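Local atomic coordinates of peptidase S15/CocE/NonD (PDB entry 4PF1), a protein that probably works as a serine aminopeptidase of the S15/CocE family, using an alpha/beta-hydrolase fold to cleave residues from the N termini of peptides. Residues A[208-216]-A[245-256]; A[115-123]-A[162-172]. One frame throughout, in Å; residues are numbered along the deposited sequence.

From the N terminus, interaction 2 comes first: the loop 115-123, after strand 100-105, is met again by helix 162-169, so the contact closes over helix 133-147 and the central strand 154-160. The chain then runs through strand 178-184 to helix 204-215, where interaction 1 opens; 28 residues later, 245-256 packs back on it. The two closures follow in series, neither nested nor crossed. They nonetheless touch in space, with E215 and F255 of interaction 1 against M118 and Y210 against Y162. Interaction 2 thus ties the loop to the helix that follows strand 154-160, and interaction 1 joins helix 204-215 to the turn between helices 241-247 and 254-261. Both reach a second subunit.

Interaction 1: A[208-216]-A[245-256]; sequences LPYAYNQEA and AASRGMESIGFW
L208 starts a buried seam between helix 204-215 and the turn joining helices 241-247 and 254-261, all in the helical insertion between strands 178-184 and 287-292 where alpha/beta hydrolases commonly carry their cap. Its branch CD2 does the touching, meeting CE3 of the W256 ring obliquely at 3.6 Å and also resting on the methyl of A245. One turn on, A211 presents CB to CE of M250 at 4.0 Å and to the edge of the F255 ring. The M250 chain is bent at its last torsion, which turns CE toward helix 204-215, 3.4 Å from the carbonyl O of L208.

Y212 swings out with CG anti to the backbone N (chi1 -169°) and turns its ring edge to the second segment. Lying near the ring plane, R248 O comes to 3.4 Å from CE2 of Y212, and M250 SD makes a Met-aromatic contact at the same ring's edge, 5.4 Å from the centroid. A water joins Y212 OH to R248 O, donating to the carbonyl. The guanidinium of R248 itself leads off to W225, while F23 of a second subunit packs against the Y212 ring.

At E215, I253, the N-cap of helix 254-261, fits its CG2 against OE1 of the carboxylate, and against A211 as well. OE2 of E215 lies close to D18 of the second subunit, two like charges side by side. OE1 of E215 takes the N-H of F255 in the first turn of that helix through its syn lone pair, at 2.9 Å and 158°.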
# COMPACT_ATOMS: atom_id res chain seq x y z
N LEU A 208 21.31 -25.07 0.93
CA LEU A 208 22.40 -24.66 0.02
C LEU A 208 22.78 -23.16 0.13
O LEU A 208 23.96 -22.90 0.39
CB LEU A 208 22.09 -25.03 -1.45
CG LEU A 208 21.90 -26.52 -1.76
CD1 LEU A 208 21.61 -26.73 -3.23
CD2 LEU A 208 23.12 -27.34 -1.36
N PRO A 209 21.86 -22.16 -0.02
CA PRO A 209 22.28 -20.75 0.11
C PRO A 209 22.83 -20.42 1.50
O PRO A 209 23.79 -19.66 1.61
CB PRO A 209 21.00 -19.96 -0.18
CG PRO A 209 20.12 -20.91 -0.93
CD PRO A 209 20.42 -22.26 -0.35
N TYR A 210 22.24 -21.01 2.56
CA TYR A 210 22.65 -20.79 3.94
C TYR A 210 24.05 -21.36 4.21
O TYR A 210 24.87 -20.66 4.82
CB TYR A 210 21.63 -21.40 4.92
CG TYR A 210 21.99 -21.22 6.38
CD1 TYR A 210 22.67 -22.22 7.07
CD2 TYR A 210 21.62 -20.07 7.07
CE1 TYR A 210 23.00 -22.06 8.41
CE2 TYR A 210 21.94 -19.91 8.42
CZ TYR A 210 22.63 -20.91 9.09
OH TYR A 210 22.94 -20.77 10.41
N ALA A 211 24.33 -22.61 3.77
CA ALA A 211 25.66 -23.21 3.94
C ALA A 211 26.71 -22.39 3.18
O ALA A 211 27.80 -22.16 3.71
CB ALA A 211 25.66 -24.65 3.46
N TYR A 212 26.36 -21.88 1.99
CA TYR A 212 27.23 -21.05 1.16
C TYR A 212 27.57 -19.74 1.87
O TYR A 212 28.74 -19.43 2.03
CB TYR A 212 26.55 -20.75 -0.19
CG TYR A 212 27.46 -20.12 -1.23
CD1 TYR A 212 27.61 -18.74 -1.30
CD2 TYR A 212 28.10 -20.90 -2.19
CE1 TYR A 212 28.42 -18.15 -2.28
CE2 TYR A 212 28.90 -20.32 -3.18
CZ TYR A 212 29.05 -18.95 -3.22
OH TYR A 212 29.85 -18.37 -4.18
N ASN A 213 26.54 -18.98 2.30
CA ASN A 213 26.70 -17.68 2.96
C ASN A 213 27.47 -17.78 4.28
O ASN A 213 28.41 -17.01 4.49
CB ASN A 213 25.32 -17.03 3.19
CG ASN A 213 24.63 -16.60 1.92
OD1 ASN A 213 25.26 -16.35 0.90
ND2 ASN A 213 23.30 -16.51 1.96
N GLN A 214 27.09 -18.72 5.15
CA GLN A 214 27.72 -18.89 6.46
C GLN A 214 29.09 -19.59 6.40
O GLN A 214 29.84 -19.51 7.38
CB GLN A 214 26.79 -19.68 7.41
CG GLN A 214 25.47 -18.97 7.75
CD GLN A 214 25.66 -17.75 8.62
OE1 GLN A 214 25.41 -16.62 8.19
NE2 GLN A 214 26.09 -17.94 9.85
N GLU A 215 29.41 -20.33 5.31
CA GLU A 215 30.65 -21.11 5.30
C GLU A 215 31.63 -20.81 4.14
O GLU A 215 32.74 -21.37 4.16
CB GLU A 215 30.36 -22.60 5.34
CG GLU A 215 29.58 -23.02 6.57
CD GLU A 215 29.58 -24.50 6.85
OE1 GLU A 215 29.81 -25.29 5.90
OE2 GLU A 215 29.39 -24.87 8.02
N ALA A 216 31.28 -19.95 3.17
CA ALA A 216 32.26 -19.61 2.12
C ALA A 216 33.42 -18.82 2.74
O ALA A 216 34.58 -19.12 2.47
CB ALA A 216 31.60 -18.81 1.00
N ALA A 245 24.46 -27.24 -6.06
CA ALA A 245 25.62 -26.99 -5.20
C ALA A 245 26.91 -26.93 -6.03
O ALA A 245 27.76 -26.07 -5.77
CB ALA A 245 25.72 -28.06 -4.14
N ALA A 246 27.04 -27.81 -7.04
CA ALA A 246 28.20 -27.84 -7.94
C ALA A 246 28.25 -26.60 -8.84
O ALA A 246 29.34 -26.13 -9.16
CB ALA A 246 28.18 -29.10 -8.79
N SER A 247 27.07 -26.04 -9.22
CA SER A 247 26.99 -24.83 -10.07
C SER A 247 27.51 -23.58 -9.32
O SER A 247 27.87 -22.59 -9.95
CB SER A 247 25.56 -24.60 -10.56
OG SER A 247 24.69 -24.18 -9.53
N ARG A 248 27.58 -23.66 -7.97
CA ARG A 248 28.08 -22.58 -7.12
C ARG A 248 29.48 -22.90 -6.56
O ARG A 248 30.04 -22.08 -5.83
CB ARG A 248 27.08 -22.28 -5.98
CG ARG A 248 26.13 -21.13 -6.27
CD ARG A 248 25.11 -21.49 -7.33
NE ARG A 248 24.08 -20.46 -7.47
CZ ARG A 248 23.17 -20.45 -8.43
NH1 ARG A 248 23.16 -21.40 -9.36
NH2 ARG A 248 22.26 -19.48 -8.48
N GLY A 249 30.03 -24.05 -6.95
CA GLY A 249 31.34 -24.53 -6.52
C GLY A 249 31.42 -24.76 -5.02
O GLY A 249 32.31 -24.22 -4.36
N MET A 250 30.47 -25.55 -4.48
CA MET A 250 30.35 -25.81 -3.04
C MET A 250 31.05 -27.10 -2.60
O MET A 250 30.84 -27.54 -1.46
CB MET A 250 28.86 -25.86 -2.64
CG MET A 250 28.16 -24.53 -2.75
SD MET A 250 26.44 -24.58 -2.22
CE MET A 250 26.65 -24.82 -0.45
N GLU A 251 31.90 -27.68 -3.46
CA GLU A 251 32.63 -28.92 -3.16
C GLU A 251 33.54 -28.80 -1.93
O GLU A 251 33.74 -29.80 -1.23
CB GLU A 251 33.46 -29.37 -4.38
CG GLU A 251 32.62 -29.93 -5.52
CD GLU A 251 32.09 -28.92 -6.53
OE1 GLU A 251 32.18 -27.70 -6.26
OE2 GLU A 251 31.58 -29.35 -7.59
N SER A 252 34.06 -27.59 -1.64
CA SER A 252 34.97 -27.32 -0.51
C SER A 252 34.23 -26.83 0.77
O SER A 252 34.87 -26.72 1.83
CB SER A 252 36.04 -26.31 -0.91
OG SER A 252 35.45 -25.06 -1.26
N ILE A 253 32.92 -26.55 0.68
CA ILE A 253 32.12 -26.10 1.83
C ILE A 253 31.76 -27.34 2.68
O ILE A 253 31.11 -28.26 2.18
CB ILE A 253 30.89 -25.25 1.39
CG1 ILE A 253 31.36 -23.84 0.91
CG2 ILE A 253 29.85 -25.13 2.51
CD1 ILE A 253 30.48 -23.20 -0.12
N GLY A 254 32.25 -27.35 3.92
CA GLY A 254 32.13 -28.46 4.87
C GLY A 254 30.75 -29.03 5.14
O GLY A 254 30.59 -30.25 5.16
N PHE A 255 29.75 -28.16 5.40
CA PHE A 255 28.40 -28.64 5.71
C PHE A 255 27.73 -29.30 4.51
O PHE A 255 26.97 -30.25 4.71
CB PHE A 255 27.51 -27.55 6.31
CG PHE A 255 26.23 -28.08 6.93
CD1 PHE A 255 26.27 -29.12 7.85
CD2 PHE A 255 24.99 -27.57 6.56
CE1 PHE A 255 25.09 -29.63 8.41
CE2 PHE A 255 23.82 -28.08 7.12
CZ PHE A 255 23.88 -29.10 8.04
N TRP A 256 28.03 -28.85 3.26
CA TRP A 256 27.48 -29.50 2.06
C TRP A 256 28.05 -30.91 1.92
O TRP A 256 27.31 -31.84 1.60
CB TRP A 256 27.75 -28.68 0.78
CG TRP A 256 27.53 -29.45 -0.49
CD1 TRP A 256 28.46 -29.77 -1.43
CD2 TRP A 256 26.32 -30.12 -0.89
NE1 TRP A 256 27.90 -30.54 -2.42
CE2 TRP A 256 26.59 -30.79 -2.11
CE3 TRP A 256 25.02 -30.21 -0.34
CZ2 TRP A 256 25.60 -31.51 -2.80
CZ3 TRP A 256 24.05 -30.92 -1.03
CH2 TRP A 256 24.35 -31.57 -2.24
O HOH W 1 29.98 -19.54 -6.65

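Interaction 2: A[115-123]-A[162-172]; sequences GYMMNKPLT and YEGYTTLMCTI
The helix that follows what is probably the nucleophile elbow of this alpha/beta hydrolase, after strand 154-160, is 162-169; it holds the loop 115-123 with two tyrosines, Y162 and Y165, closing round N119. S161, just ahead of Y162, fits the pattern of the triad serine, and a glycerol, probably from the crystallisation liquor, sits beside Y165 and may mark a pocket.

N119 is wedged between the two rings. Its ND2 sits over one face of Y162, 3.4 Å from CE2, with the amide and ring planes 25° apart, while its CB makes a CH-pi contact over the Y165 face, 4.1 Å from the centroid. M169 CG lies on the other face of Y165.

A chi1 of -156° sets CG of Y162 beside the carbonyl carbon and sends the ring toward the loop, where three polar groups surround its hydroxyl. The N119 backbone N-H donates to Y162 OH at 2.8 Å. Y116 OH, its side chain running in against that of Y162, makes a 2.8 Å hydrogen bond with Y162 OH in which either could donate, and a water in the ring plane links Y162 OH to M117 O. A phenylalanine in place of Y162 would probably leave the N119 N-H without its acceptor and the Y116 hydroxyl without this mate. Beside the same ring, M118 SD forms a Met-aromatic contact at the edge; D18 of a second subunit takes the backbone N-H of M118.

Y165 OH lies 2.7 Å from K120 O and equally near N119 O, so its one proton has two possible acceptors. Toward the helix end the contact becomes apolar, L122 CD2 meeting M169 SD at 3.9 Å and L122 CD1 reaching I172 CG2 at 3.8 Å.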
# COMPACT_ATOMS: atom_id res chain seq x y z
N GLY A 115 38.25 -22.40 14.15
CA GLY A 115 37.56 -23.04 13.03
C GLY A 115 36.07 -23.08 13.24
O GLY A 115 35.59 -23.08 14.38
N TYR A 116 35.31 -23.11 12.14
CA TYR A 116 33.86 -23.14 12.26
C TYR A 116 33.28 -24.47 11.79
O TYR A 116 33.46 -24.86 10.64
CB TYR A 116 33.21 -21.97 11.51
CG TYR A 116 31.69 -21.98 11.59
CD1 TYR A 116 31.04 -21.79 12.81
CD2 TYR A 116 30.92 -22.25 10.47
CE1 TYR A 116 29.65 -21.85 12.90
CE2 TYR A 116 29.53 -22.30 10.55
CZ TYR A 116 28.90 -22.09 11.76
OH TYR A 116 27.53 -22.14 11.85
N MET A 117 32.58 -25.15 12.70
CA MET A 117 31.87 -26.39 12.45
C MET A 117 30.39 -26.13 12.64
O MET A 117 29.98 -25.73 13.74
CB MET A 117 32.35 -27.51 13.39
CG MET A 117 33.66 -28.15 12.97
SD MET A 117 34.29 -29.31 14.22
CE MET A 117 33.23 -30.72 13.92
N MET A 118 29.58 -26.27 11.56
CA MET A 118 28.13 -26.04 11.56
C MET A 118 27.49 -26.77 12.75
O MET A 118 27.61 -27.99 12.84
CB MET A 118 27.50 -26.51 10.23
CG MET A 118 25.97 -26.40 10.18
SD MET A 118 25.36 -24.71 9.99
CE MET A 118 25.91 -24.34 8.30
N ASN A 119 26.84 -26.02 13.67
CA ASN A 119 26.20 -26.55 14.88
C ASN A 119 27.15 -27.53 15.59
O ASN A 119 26.78 -28.69 15.82
CB ASN A 119 24.86 -27.24 14.55
CG ASN A 119 23.83 -26.33 13.93
OD1 ASN A 119 23.56 -26.40 12.73
ND2 ASN A 119 23.20 -25.50 14.75
N LYS A 120 28.40 -27.07 15.86
CA LYS A 120 29.46 -27.88 16.46
C LYS A 120 28.92 -28.75 17.60
O LYS A 120 28.37 -28.21 18.57
CB LYS A 120 30.62 -26.99 16.95
CG LYS A 120 31.91 -27.75 17.17
CD LYS A 120 32.95 -26.89 17.83
CE LYS A 120 34.28 -27.58 17.89
NZ LYS A 120 35.31 -26.74 18.57
N PRO A 121 28.98 -30.10 17.46
CA PRO A 121 28.45 -30.96 18.53
C PRO A 121 29.41 -31.06 19.71
O PRO A 121 30.53 -30.55 19.65
CB PRO A 121 28.28 -32.31 17.83
CG PRO A 121 29.31 -32.32 16.75
CD PRO A 121 29.57 -30.89 16.36
N LEU A 122 28.98 -31.75 20.79
CA LEU A 122 29.80 -31.98 21.98
C LEU A 122 31.03 -32.81 21.65
O LEU A 122 30.98 -33.62 20.72
CB LEU A 122 28.99 -32.72 23.06
CG LEU A 122 27.91 -31.95 23.83
CD1 LEU A 122 27.30 -32.83 24.88
CD2 LEU A 122 28.47 -30.69 24.50
N THR A 123 32.12 -32.65 22.43
CA THR A 123 33.35 -33.43 22.26
C THR A 123 33.01 -34.92 22.31
O THR A 123 32.22 -35.35 23.16
CB THR A 123 34.42 -33.05 23.30
OG1 THR A 123 33.90 -33.25 24.62
CG2 THR A 123 34.92 -31.62 23.15
N TYR A 162 19.49 -20.98 15.74
CA TYR A 162 20.89 -21.33 16.03
C TYR A 162 21.27 -20.80 17.42
O TYR A 162 21.97 -21.48 18.17
CB TYR A 162 21.83 -20.77 14.95
CG TYR A 162 23.15 -21.50 14.80
CD1 TYR A 162 24.12 -21.43 15.80
CD2 TYR A 162 23.47 -22.15 13.62
CE1 TYR A 162 25.36 -22.05 15.64
CE2 TYR A 162 24.71 -22.77 13.45
CZ TYR A 162 25.66 -22.71 14.46
OH TYR A 162 26.88 -23.31 14.29
N GLU A 163 20.78 -19.59 17.77
CA GLU A 163 21.00 -18.98 19.08
C GLU A 163 20.25 -19.76 20.16
O GLU A 163 20.62 -19.71 21.33
CB GLU A 163 20.59 -17.50 19.08
CG GLU A 163 21.42 -16.65 18.14
CD GLU A 163 20.95 -15.22 17.93
OE1 GLU A 163 19.94 -14.82 18.55
OE2 GLU A 163 21.60 -14.50 17.14
N GLY A 164 19.21 -20.50 19.76
CA GLY A 164 18.45 -21.38 20.63
C GLY A 164 19.22 -22.67 20.87
O GLY A 164 19.21 -23.21 21.97
N TYR A 165 19.92 -23.15 19.82
CA TYR A 165 20.79 -24.33 19.87
C TYR A 165 21.96 -24.05 20.82
O TYR A 165 22.28 -24.90 21.65
CB TYR A 165 21.29 -24.70 18.45
CG TYR A 165 22.46 -25.66 18.42
CD1 TYR A 165 22.25 -27.04 18.46
CD2 TYR A 165 23.77 -25.20 18.31
CE1 TYR A 165 23.32 -27.93 18.42
CE2 TYR A 165 24.85 -26.09 18.29
CZ TYR A 165 24.62 -27.45 18.33
OH TYR A 165 25.67 -28.34 18.28
N THR A 166 22.58 -22.85 20.73
CA THR A 166 23.70 -22.48 21.60
C THR A 166 23.21 -22.31 23.04
O THR A 166 23.95 -22.65 23.96
CB THR A 166 24.43 -21.22 21.10
OG1 THR A 166 23.53 -20.12 21.09
CG2 THR A 166 25.06 -21.42 19.73
N THR A 167 21.95 -21.85 23.24
CA THR A 167 21.31 -21.70 24.55
C THR A 167 21.19 -23.09 25.22
O THR A 167 21.48 -23.22 26.42
CB THR A 167 19.93 -21.00 24.40
OG1 THR A 167 20.13 -19.65 23.99
CG2 THR A 167 19.10 -21.03 25.68
N LEU A 168 20.79 -24.12 24.45
CA LEU A 168 20.68 -25.50 24.94
C LEU A 168 22.05 -26.05 25.35
O LEU A 168 22.14 -26.78 26.34
CB LEU A 168 20.05 -26.42 23.88
CG LEU A 168 18.59 -26.16 23.51
CD1 LEU A 168 18.21 -26.95 22.28
CD2 LEU A 168 17.65 -26.49 24.67
N MET A 169 23.11 -25.68 24.61
CA MET A 169 24.48 -26.13 24.88
C MET A 169 25.03 -25.52 26.19
O MET A 169 25.96 -26.08 26.77
CB MET A 169 25.40 -25.81 23.70
CG MET A 169 25.22 -26.76 22.52
SD MET A 169 25.79 -28.44 22.88
CE MET A 169 25.50 -29.20 21.35
N CYS A 170 24.42 -24.41 26.69
CA CYS A 170 24.81 -23.77 27.95
C CYS A 170 24.46 -24.67 29.15
O CYS A 170 25.09 -24.55 30.21
CB CYS A 170 24.15 -22.40 28.10
SG CYS A 170 24.59 -21.21 26.80
N THR A 171 23.45 -25.55 28.99
CA THR A 171 22.93 -26.43 30.04
C THR A 171 23.76 -27.72 30.21
O THR A 171 23.51 -28.47 31.15
CB THR A 171 21.45 -26.76 29.79
OG1 THR A 171 21.33 -27.67 28.70
CG2 THR A 171 20.61 -25.52 29.53
N ILE A 172 24.73 -27.98 29.30
CA ILE A 172 25.62 -29.15 29.40
C ILE A 172 26.83 -28.75 30.24
O ILE A 172 27.52 -27.78 29.88
CB ILE A 172 26.02 -29.71 28.00
CG1 ILE A 172 24.77 -30.06 27.14
CG2 ILE A 172 27.00 -30.89 28.11
CD1 ILE A 172 23.77 -31.11 27.76
O HOH W 2 29.02 -23.95 15.64